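Local atomic coordinates of cytoplasmic export protein 1 (Saccharomyces cerevisiae, PDB entry 3VWA), a protein that belongs to the nuclear tRNA export machinery, where it may collect tRNA from export receptors at the nuclear pore complex and pass aminoacylated tRNA to the translation machinery. Residues A[422-427]-A[440-445]; A[460-465]-A[501-506]; A[479-484]-A[513-518]. All coordinates share one frame; numbering follows the deposited sequence.

Contact 1 of 3, residues A[422-427]-A[440-445]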
loop_
_atom_site.group_PDB
_atom_site.type_symbol
_atom_site.label_atom_id
_atom_site.label_comp_id
_atom_site.label_asym_id
_atom_site.label_seq_id
_atom_site.Cartn_x
_atom_site.Cartn_y
_atom_site.Cartn_z
ATOM N N ARG A 422 -11.682 32.921 -11.560
ATOM C CA ARG A 422 -12.991 33.469 -11.071
ATOM C C ARG A 422 -13.174 33.144 -9.597
ATOM O O ARG A 422 -13.620 33.994 -8.822
ATOM C CB ARG A 422 -14.209 32.970 -11.883
ATOM C CG ARG A 422 -14.197 33.430 -13.357
ATOM C CD ARG A 422 -15.305 32.746 -14.172
ATOM N NE ARG A 422 -15.022 32.858 -15.617
ATOM C CZ ARG A 422 -15.503 33.804 -16.437
ATOM N NH1 ARG A 422 -16.269 34.754 -15.973
ATOM N NH2 ARG A 422 -15.193 33.813 -17.729
ATOM N N PHE A 423 -12.769 31.935 -9.201
ATOM C CA PHE A 423 -12.775 31.555 -7.787
ATOM C C PHE A 423 -11.797 32.431 -6.986
ATOM O O PHE A 423 -12.125 32.900 -5.891
ATOM C CB PHE A 423 -12.372 30.081 -7.617
ATOM C CG PHE A 423 -13.447 29.082 -7.979
ATOM C CD1 PHE A 423 -13.374 28.365 -9.194
ATOM C CD2 PHE A 423 -14.496 28.823 -7.104
ATOM C CE1 PHE A 423 -14.343 27.419 -9.559
ATOM C CE2 PHE A 423 -15.490 27.889 -7.451
ATOM C CZ PHE A 423 -15.423 27.185 -8.677
ATOM N N LEU A 424 -10.597 32.626 -7.525
ATOM C CA LEU A 424 -9.551 33.347 -6.792
ATOM C C LEU A 424 -9.888 34.829 -6.643
ATOM O O LEU A 424 -9.594 35.411 -5.622
ATOM C CB LEU A 424 -8.164 33.157 -7.438
ATOM C CG LEU A 424 -7.625 31.712 -7.420
ATOM C CD1 LEU A 424 -6.524 31.479 -8.449
ATOM C CD2 LEU A 424 -7.127 31.339 -6.023
ATOM N N ALA A 425 -10.511 35.420 -7.657
ATOM C CA ALA A 425 -11.001 36.785 -7.576
ATOM C C ALA A 425 -11.980 36.944 -6.417
ATOM O O ALA A 425 -12.002 37.987 -5.772
ATOM C CB ALA A 425 -11.631 37.224 -8.887
ATOM N N LYS A 426 -12.756 35.897 -6.128
ATOM C CA LYS A 426 -13.646 35.941 -4.987
ATOM C C LYS A 426 -12.919 35.789 -3.669
ATOM O O LYS A 426 -13.128 36.562 -2.770
ATOM C CB LYS A 426 -14.756 34.904 -5.095
ATOM C CG LYS A 426 -15.901 35.268 -4.172
ATOM C CD LYS A 426 -16.824 34.102 -3.862
ATOM C CE LYS A 426 -17.612 34.337 -2.566
ATOM N NZ LYS A 426 -17.935 32.989 -1.987
ATOM N N THR A 427 -12.039 34.809 -3.551
ATOM C CA THR A 427 -11.321 34.647 -2.298
ATOM C C THR A 427 -10.376 35.817 -1.951
ATOM O O THR A 427 -10.004 35.984 -0.831
ATOM C CB THR A 427 -10.645 33.248 -2.192
ATOM O OG1 THR A 427 -9.461 33.196 -3.014
ATOM C CG2 THR A 427 -11.696 32.148 -2.608
ATOM N N VAL A 440 -3.370 35.993 -2.950
ATOM C CA VAL A 440 -2.421 36.682 -3.825
ATOM C C VAL A 440 -1.106 35.868 -4.071
ATOM O O VAL A 440 -0.502 35.930 -5.170
ATOM C CB VAL A 440 -2.212 38.193 -3.400
ATOM C CG1 VAL A 440 -1.460 38.341 -2.087
ATOM C CG2 VAL A 440 -1.502 38.986 -4.482
ATOM N N ILE A 441 -0.703 35.125 -3.048
ATOM C CA ILE A 441 0.428 34.167 -3.085
ATOM C C ILE A 441 0.080 33.092 -4.096
ATOM O O ILE A 441 0.834 32.878 -5.038
ATOM C CB ILE A 441 0.708 33.561 -1.682
ATOM C CG1 ILE A 441 0.949 34.673 -0.660
ATOM C CG2 ILE A 441 1.928 32.651 -1.674
ATOM C CD1 ILE A 441 2.236 35.458 -0.878
ATOM N N ILE A 442 -1.121 32.507 -3.980
ATOM C CA ILE A 442 -1.502 31.405 -4.891
ATOM C C ILE A 442 -1.614 31.885 -6.340
ATOM O O ILE A 442 -1.221 31.152 -7.290
ATOM C CB ILE A 442 -2.828 30.684 -4.452
ATOM C CG1 ILE A 442 -2.697 29.936 -3.099
ATOM C CG2 ILE A 442 -3.304 29.725 -5.496
ATOM C CD1 ILE A 442 -1.357 29.181 -2.931
ATOM N N ILE A 443 -2.202 33.076 -6.523
ATOM C CA ILE A 443 -2.297 33.617 -7.861
ATOM C C ILE A 443 -0.872 33.846 -8.480
ATOM O O ILE A 443 -0.691 33.592 -9.658
ATOM C CB ILE A 443 -3.060 34.946 -7.899
ATOM C CG1 ILE A 443 -4.522 34.698 -7.593
ATOM C CG2 ILE A 443 -2.828 35.651 -9.255
ATOM C CD1 ILE A 443 -5.281 35.986 -7.304
ATOM N N SER A 444 0.092 34.344 -7.693
ATOM C CA SER A 444 1.447 34.526 -8.186
ATOM C C SER A 444 2.034 33.215 -8.587
ATOM O O SER A 444 2.598 33.070 -9.678
ATOM C CB SER A 444 2.326 35.097 -7.094
ATOM O OG SER A 444 1.820 36.330 -6.711
ATOM N N LYS A 445 1.844 32.237 -7.707
ATOM C CA LYS A 445 2.313 30.899 -7.919
ATOM C C LYS A 445 1.865 30.315 -9.252
ATOM O O LYS A 445 2.704 29.826 -10.013
ATOM C CB LYS A 445 1.939 30.038 -6.714
ATOM C CG LYS A 445 2.678 28.729 -6.607
ATOM C CD LYS A 445 2.702 28.215 -5.166
ATOM C CE LYS A 445 3.053 26.737 -5.187
ATOM N NZ LYS A 445 2.598 25.950 -3.988
#
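L424, on the last turns of helix 413-427, pushes its side chain against I443 and I442 of helix 433-446, and these three residues make the whole apolar contact. L424 and I443 run past one another in opposite directions, lying alongside. L424 CB faces I443 CG1 and CD1, each at 4.0 Å, while farther out L424 CD1 reaches I443 CG1 at 3.9 Å. I443 sends CG1 out beside its own backbone N (chi1 -69°), and CD1 then extends past CG1 to the base of the leucine. The second methyl of L424, CD2, serves I442 instead: it meets CG2 of that residue at 4.2 Å, the two side chains crossing at about a right angle, while the ethyl arm of I442 leads away. Next to I443, S444 OG donates to V440 O, one turn back, at 2.8 Å, from the face of that carbonyl opposite to S444 N, so the hydroxyl is satisfied within its own helix. L401 of helix 394-407 packs on both L424 and I442, and A464 of helix 454-469 on I443. Two successive helices joined by a short connection and pressed together through aliphatic side chains form the helical hairpin that recurs in HEAT-type alpha-solenoids.

Contact 2 of 3, residues A[460-465]-A[501-506]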
loop_
_atom_site.group_PDB
_atom_site.type_symbol
_atom_site.label_atom_id
_atom_site.label_comp_id
_atom_site.label_asym_id
_atom_site.label_seq_id
_atom_site.Cartn_x
_atom_site.Cartn_y
_atom_site.Cartn_z
ATOM N N ILE A 460 -3.164 39.893 -15.453
ATOM C CA ILE A 460 -3.535 39.124 -14.284
ATOM C C ILE A 460 -2.751 39.467 -13.022
ATOM O O ILE A 460 -3.324 39.666 -11.942
ATOM C CB ILE A 460 -3.393 37.634 -14.612
ATOM C CG1 ILE A 460 -4.497 37.243 -15.608
ATOM C CG2 ILE A 460 -3.376 36.798 -13.326
ATOM C CD1 ILE A 460 -4.282 35.850 -16.162
ATOM N N LEU A 461 -1.439 39.557 -13.154
ATOM C CA LEU A 461 -0.647 39.876 -11.980
ATOM C C LEU A 461 -0.881 41.309 -11.509
ATOM O O LEU A 461 -1.102 41.551 -10.283
ATOM C CB LEU A 461 0.855 39.620 -12.244
ATOM C CG LEU A 461 1.211 38.123 -12.379
ATOM C CD1 LEU A 461 2.606 37.879 -12.961
ATOM C CD2 LEU A 461 0.947 37.336 -11.078
ATOM N N ALA A 462 -0.824 42.262 -12.454
ATOM C CA ALA A 462 -0.965 43.695 -12.071
ATOM C C ALA A 462 -2.270 43.909 -11.373
ATOM O O ALA A 462 -2.317 44.613 -10.355
ATOM C CB ALA A 462 -0.828 44.662 -13.246
ATOM N N THR A 463 -3.338 43.313 -11.920
ATOM C CA THR A 463 -4.681 43.469 -11.327
ATOM C C THR A 463 -4.780 42.855 -9.900
ATOM O O THR A 463 -5.383 43.429 -8.991
ATOM C CB THR A 463 -5.778 42.798 -12.192
ATOM O OG1 THR A 463 -5.686 43.227 -13.561
ATOM C CG2 THR A 463 -7.177 43.110 -11.628
ATOM N N ALA A 464 -4.246 41.662 -9.733
ATOM C CA ALA A 464 -4.312 40.987 -8.448
ATOM C C ALA A 464 -3.494 41.738 -7.397
ATOM O O ALA A 464 -3.925 41.849 -6.240
ATOM C CB ALA A 464 -3.817 39.547 -8.591
ATOM N N PHE A 465 -2.315 42.241 -7.784
ATOM C CA PHE A 465 -1.467 42.984 -6.840
ATOM C C PHE A 465 -2.041 44.365 -6.461
ATOM O O PHE A 465 -1.949 44.808 -5.320
ATOM C CB PHE A 465 -0.070 43.185 -7.438
ATOM C CG PHE A 465 0.742 41.923 -7.581
ATOM C CD1 PHE A 465 0.744 40.943 -6.591
ATOM C CD2 PHE A 465 1.557 41.742 -8.683
ATOM C CE1 PHE A 465 1.524 39.785 -6.717
ATOM C CE2 PHE A 465 2.340 40.612 -8.796
ATOM C CZ PHE A 465 2.322 39.631 -7.816
ATOM N N LEU A 501 5.244 49.954 -12.549
ATOM C CA LEU A 501 5.719 51.055 -11.661
ATOM C C LEU A 501 4.630 51.679 -10.816
ATOM O O LEU A 501 4.834 51.871 -9.633
ATOM C CB LEU A 501 6.433 52.170 -12.416
ATOM C CG LEU A 501 7.670 51.763 -13.217
ATOM C CD1 LEU A 501 8.236 53.006 -13.879
ATOM C CD2 LEU A 501 8.712 51.099 -12.295
ATOM N N THR A 502 3.488 51.975 -11.441
ATOM C CA THR A 502 2.329 52.522 -10.782
ATOM C C THR A 502 1.454 51.516 -10.019
ATOM O O THR A 502 0.536 51.915 -9.286
ATOM C CB THR A 502 1.477 53.372 -11.763
ATOM O OG1 THR A 502 1.268 52.665 -12.994
ATOM C CG2 THR A 502 2.159 54.644 -12.097
ATOM N N VAL A 503 1.698 50.210 -10.200
ATOM C CA VAL A 503 1.170 49.191 -9.278
ATOM C C VAL A 503 1.991 49.208 -7.969
ATOM O O VAL A 503 1.443 49.101 -6.884
ATOM C CB VAL A 503 1.248 47.753 -9.856
ATOM C CG1 VAL A 503 0.900 46.758 -8.747
ATOM C CG2 VAL A 503 0.346 47.570 -11.104
ATOM N N ILE A 504 3.314 49.268 -8.073
ATOM C CA ILE A 504 4.156 49.378 -6.876
ATOM C C ILE A 504 4.040 50.694 -6.161
ATOM O O ILE A 504 3.804 50.730 -4.948
ATOM C CB ILE A 504 5.623 49.140 -7.186
ATOM C CG1 ILE A 504 5.797 47.680 -7.670
ATOM C CG2 ILE A 504 6.462 49.385 -5.923
ATOM C CD1 ILE A 504 7.044 47.398 -8.459
ATOM N N ALA A 505 4.167 51.784 -6.895
ATOM C CA ALA A 505 4.451 53.043 -6.233
ATOM C C ALA A 505 3.498 53.514 -5.114
ATOM O O ALA A 505 3.933 54.162 -4.189
ATOM C CB ALA A 505 4.688 54.145 -7.287
ATOM N N PRO A 506 2.181 53.221 -5.208
ATOM C CA PRO A 506 1.289 53.643 -4.128
ATOM C C PRO A 506 1.664 53.139 -2.722
ATOM O O PRO A 506 1.358 53.788 -1.703
ATOM C CB PRO A 506 -0.077 53.099 -4.585
ATOM C CG PRO A 506 0.008 53.228 -6.090
ATOM C CD PRO A 506 1.446 52.864 -6.429
#
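V503 of helix 493-504 places its forked side chain against A462 and F465, two residues one turn apart on helix 454-469. Its CB points at that helix, and the branches divide the work. CG1, anti to the backbone N (chi1 171°), goes to F465 CB at 3.9 Å; CG2, lying beside the backbone N, goes to the methyl of A462, with 3.8 Å between V503 CG2 and A462 CB. Between these two landing points lies a carbonyl oxygen, and the fork straddles it loosely: A462 O is 4.0 Å from V503 CG2 and 4.2 Å from V503 CG1. That oxygen accepts a hydrogen bond from T466 OG1, so its polar demand is met within its own helix and the valine adds only apolar cover. Helix 493-504 opens the second HEAT repeat, and helix 454-469 precedes it by two places in the chain, with helix 474-487 in between; the two touching segments run in broadly the same direction, as expected of neighbours in one layer of an alpha-solenoid. The small alanine lets the backbones come close, A462 CA and V503 CA being 6.5 Å apart. F465 offers the valine only the root of its side chain. With CG beside its own backbone N (chi1 -68°), the ring turns from V503 toward L484 and S487 of helix 474-487 and V440 and S444 of helix 433-446. Next to V503, I504 packs on L522, F523 and Y526 of helix 513-536 and on L484 of helix 474-487.

Contact 3 of 3, residues A[479-484]-A[513-518]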
loop_
_atom_site.group_PDB
_atom_site.type_symbol
_atom_site.label_atom_id
_atom_site.label_comp_id
_atom_site.label_asym_id
_atom_site.label_seq_id
_atom_site.Cartn_x
_atom_site.Cartn_y
_atom_site.Cartn_z
ATOM N N ALA A 479 1.757 40.809 1.315
ATOM C CA ALA A 479 1.796 39.650 0.459
ATOM C C ALA A 479 1.867 40.110 -1.012
ATOM O O ALA A 479 2.395 39.417 -1.843
ATOM C CB ALA A 479 0.552 38.769 0.664
ATOM N N ALA A 480 1.276 41.237 -1.346
ATOM C CA ALA A 480 1.421 41.759 -2.709
ATOM C C ALA A 480 2.883 42.114 -2.994
ATOM O O ALA A 480 3.460 41.693 -3.997
ATOM C CB ALA A 480 0.531 42.968 -2.925
ATOM N N LEU A 481 3.492 42.845 -2.077
ATOM C CA LEU A 481 4.867 43.280 -2.275
ATOM C C LEU A 481 5.750 42.079 -2.438
ATOM O O LEU A 481 6.731 42.119 -3.186
ATOM C CB LEU A 481 5.336 44.113 -1.101
ATOM C CG LEU A 481 4.585 45.410 -0.908
ATOM C CD1 LEU A 481 5.104 46.100 0.361
ATOM C CD2 LEU A 481 4.828 46.270 -2.137
ATOM N N TYR A 482 5.412 41.009 -1.716
ATOM C CA TYR A 482 6.218 39.782 -1.804
ATOM C C TYR A 482 6.139 39.149 -3.207
ATOM O O TYR A 482 7.143 38.802 -3.837
ATOM C CB TYR A 482 5.733 38.763 -0.762
ATOM C CG TYR A 482 6.432 37.412 -0.845
ATOM C CD1 TYR A 482 7.769 37.276 -0.433
ATOM C CD2 TYR A 482 5.759 36.266 -1.326
ATOM C CE1 TYR A 482 8.420 36.057 -0.498
ATOM C CE2 TYR A 482 6.409 35.025 -1.403
ATOM C CZ TYR A 482 7.743 34.933 -0.986
ATOM O OH TYR A 482 8.430 33.741 -1.025
ATOM N N GLY A 483 4.912 38.971 -3.671
ATOM C CA GLY A 483 4.703 38.393 -4.977
ATOM C C GLY A 483 5.256 39.267 -6.062
ATOM O O GLY A 483 5.655 38.763 -7.109
ATOM N N LEU A 484 5.296 40.581 -5.840
ATOM C CA LEU A 484 5.932 41.499 -6.830
ATOM C C LEU A 484 7.433 41.348 -6.849
ATOM O O LEU A 484 8.076 41.449 -7.918
ATOM C CB LEU A 484 5.541 42.950 -6.558
ATOM C CG LEU A 484 4.128 43.380 -6.987
ATOM C CD1 LEU A 484 3.576 44.531 -6.156
ATOM C CD2 LEU A 484 4.277 43.840 -8.428
ATOM N N PRO A 513 4.028 51.712 8.368
ATOM C CA PRO A 513 5.469 51.968 8.092
ATOM C C PRO A 513 6.159 50.759 7.447
ATOM O O PRO A 513 7.083 50.915 6.628
ATOM C CB PRO A 513 6.077 52.264 9.476
ATOM C CG PRO A 513 5.013 51.965 10.491
ATOM C CD PRO A 513 3.704 51.671 9.812
ATOM N N ILE A 514 5.702 49.559 7.791
ATOM C CA ILE A 514 6.390 48.375 7.297
ATOM C C ILE A 514 6.149 48.194 5.774
ATOM O O ILE A 514 7.038 47.761 5.054
ATOM C CB ILE A 514 6.223 47.089 8.178
ATOM C CG1 ILE A 514 5.613 45.934 7.406
ATOM C CG2 ILE A 514 5.584 47.331 9.557
ATOM C CD1 ILE A 514 6.304 44.625 7.735
ATOM N N VAL A 515 4.968 48.595 5.291
ATOM C CA VAL A 515 4.693 48.525 3.856
ATOM C C VAL A 515 5.496 49.556 3.128
ATOM O O VAL A 515 6.071 49.260 2.066
ATOM C CB VAL A 515 3.199 48.733 3.523
ATOM C CG1 VAL A 515 2.987 48.877 2.017
ATOM C CG2 VAL A 515 2.365 47.608 4.106
ATOM N N ARG A 516 5.492 50.787 3.641
ATOM C CA ARG A 516 6.267 51.852 3.002
ATOM C C ARG A 516 7.688 51.417 2.885
ATOM O O ARG A 516 8.304 51.637 1.860
ATOM C CB ARG A 516 6.220 53.177 3.787
ATOM C CG ARG A 516 4.869 53.865 3.791
ATOM C CD ARG A 516 4.902 55.194 4.545
ATOM N NE ARG A 516 4.438 55.065 5.938
ATOM C CZ ARG A 516 5.228 55.269 6.977
ATOM N NH1 ARG A 516 6.479 55.584 6.754
ATOM N NH2 ARG A 516 4.798 55.149 8.222
ATOM N N GLY A 517 8.232 50.815 3.956
ATOM C CA GLY A 517 9.676 50.418 3.962
ATOM C C GLY A 517 9.933 49.332 2.907
ATOM O O GLY A 517 10.888 49.399 2.111
ATOM N N ARG A 518 9.088 48.299 2.889
ATOM C CA ARG A 518 9.275 47.243 1.861
ATOM C C ARG A 518 8.991 47.737 0.469
ATOM O O ARG A 518 9.651 47.326 -0.448
ATOM C CB ARG A 518 8.481 45.971 2.156
ATOM C CG ARG A 518 8.738 45.478 3.584
ATOM C CD ARG A 518 7.987 44.201 3.878
ATOM N NE ARG A 518 8.445 43.647 5.143
ATOM C CZ ARG A 518 8.171 42.418 5.541
ATOM N NH1 ARG A 518 7.435 41.642 4.770
ATOM N NH2 ARG A 518 8.619 41.977 6.704
#
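Helix 513-536, whose residues 513-530 belong to the second HEAT repeat, here meets the preceding helix but one, 474-487, in a same-layer contact of the alpha-solenoid; helix 493-504 comes between them in the chain, and the two touching segments point broadly the same way. L481 carries the contact from its side. Its CG stands beside the backbone N (chi1 -64°) and CD1 continues the chain outward, anti to CA (chi2 176°), so a single methyl is delivered to the first turns of the opposing helix. CD1 of L481 settles there among three atoms. V515 O lies 3.7 Å from it, a methyl-to-carbonyl van der Waals contact. R518 CB, one turn on, is 3.8 Å away, and V515 CG1, the branch anti to its own backbone N, is 3.9 Å away. The leucine thus rests in a shallow notch formed by one aliphatic branch, one backbone oxygen and the root of a long polar side chain. R518 takes part through that root alone. Beyond CB its chain runs extended from CG to NE and leads off from L481, crossing the leucine side chain at a slant. I514, a turn earlier on the same helix, places CD1 over one face of the R518 guanidinium, 3.3 Å above the plane and displaced toward the rim. The wider packing is shared by several helices. L478, one turn before L481 on helix 474-487, touches I514, V515 and R518; L481 also reaches L469 of helix 454-469 and A519 and L522 of helix 513-536; and Y526 OH hydrogen-bonds to L484 O, tying the two helices together farther along.

The three contacts lie in the C-terminal, HEAT-type helical part of the chain, on the same side of the chain's centre. Contacts 2 and 3 are the nearest pair, about 12 Å between centres; a segment of each falls between the two of the other, so the two helix pairings interlock. Contact 1 is closed earlier in the sequence, its centre about 15 Å from contact 2 and 18 Å from contact 3. The F465 ring joins all three: its CZ is 3.4 Å from G483 C of contact 3, and its CE1 is 3.5 Å from S444 OG of contact 1. Contacts 1 and 3 also touch directly, V440 CG1 lying 3.4 Å from A479 CB.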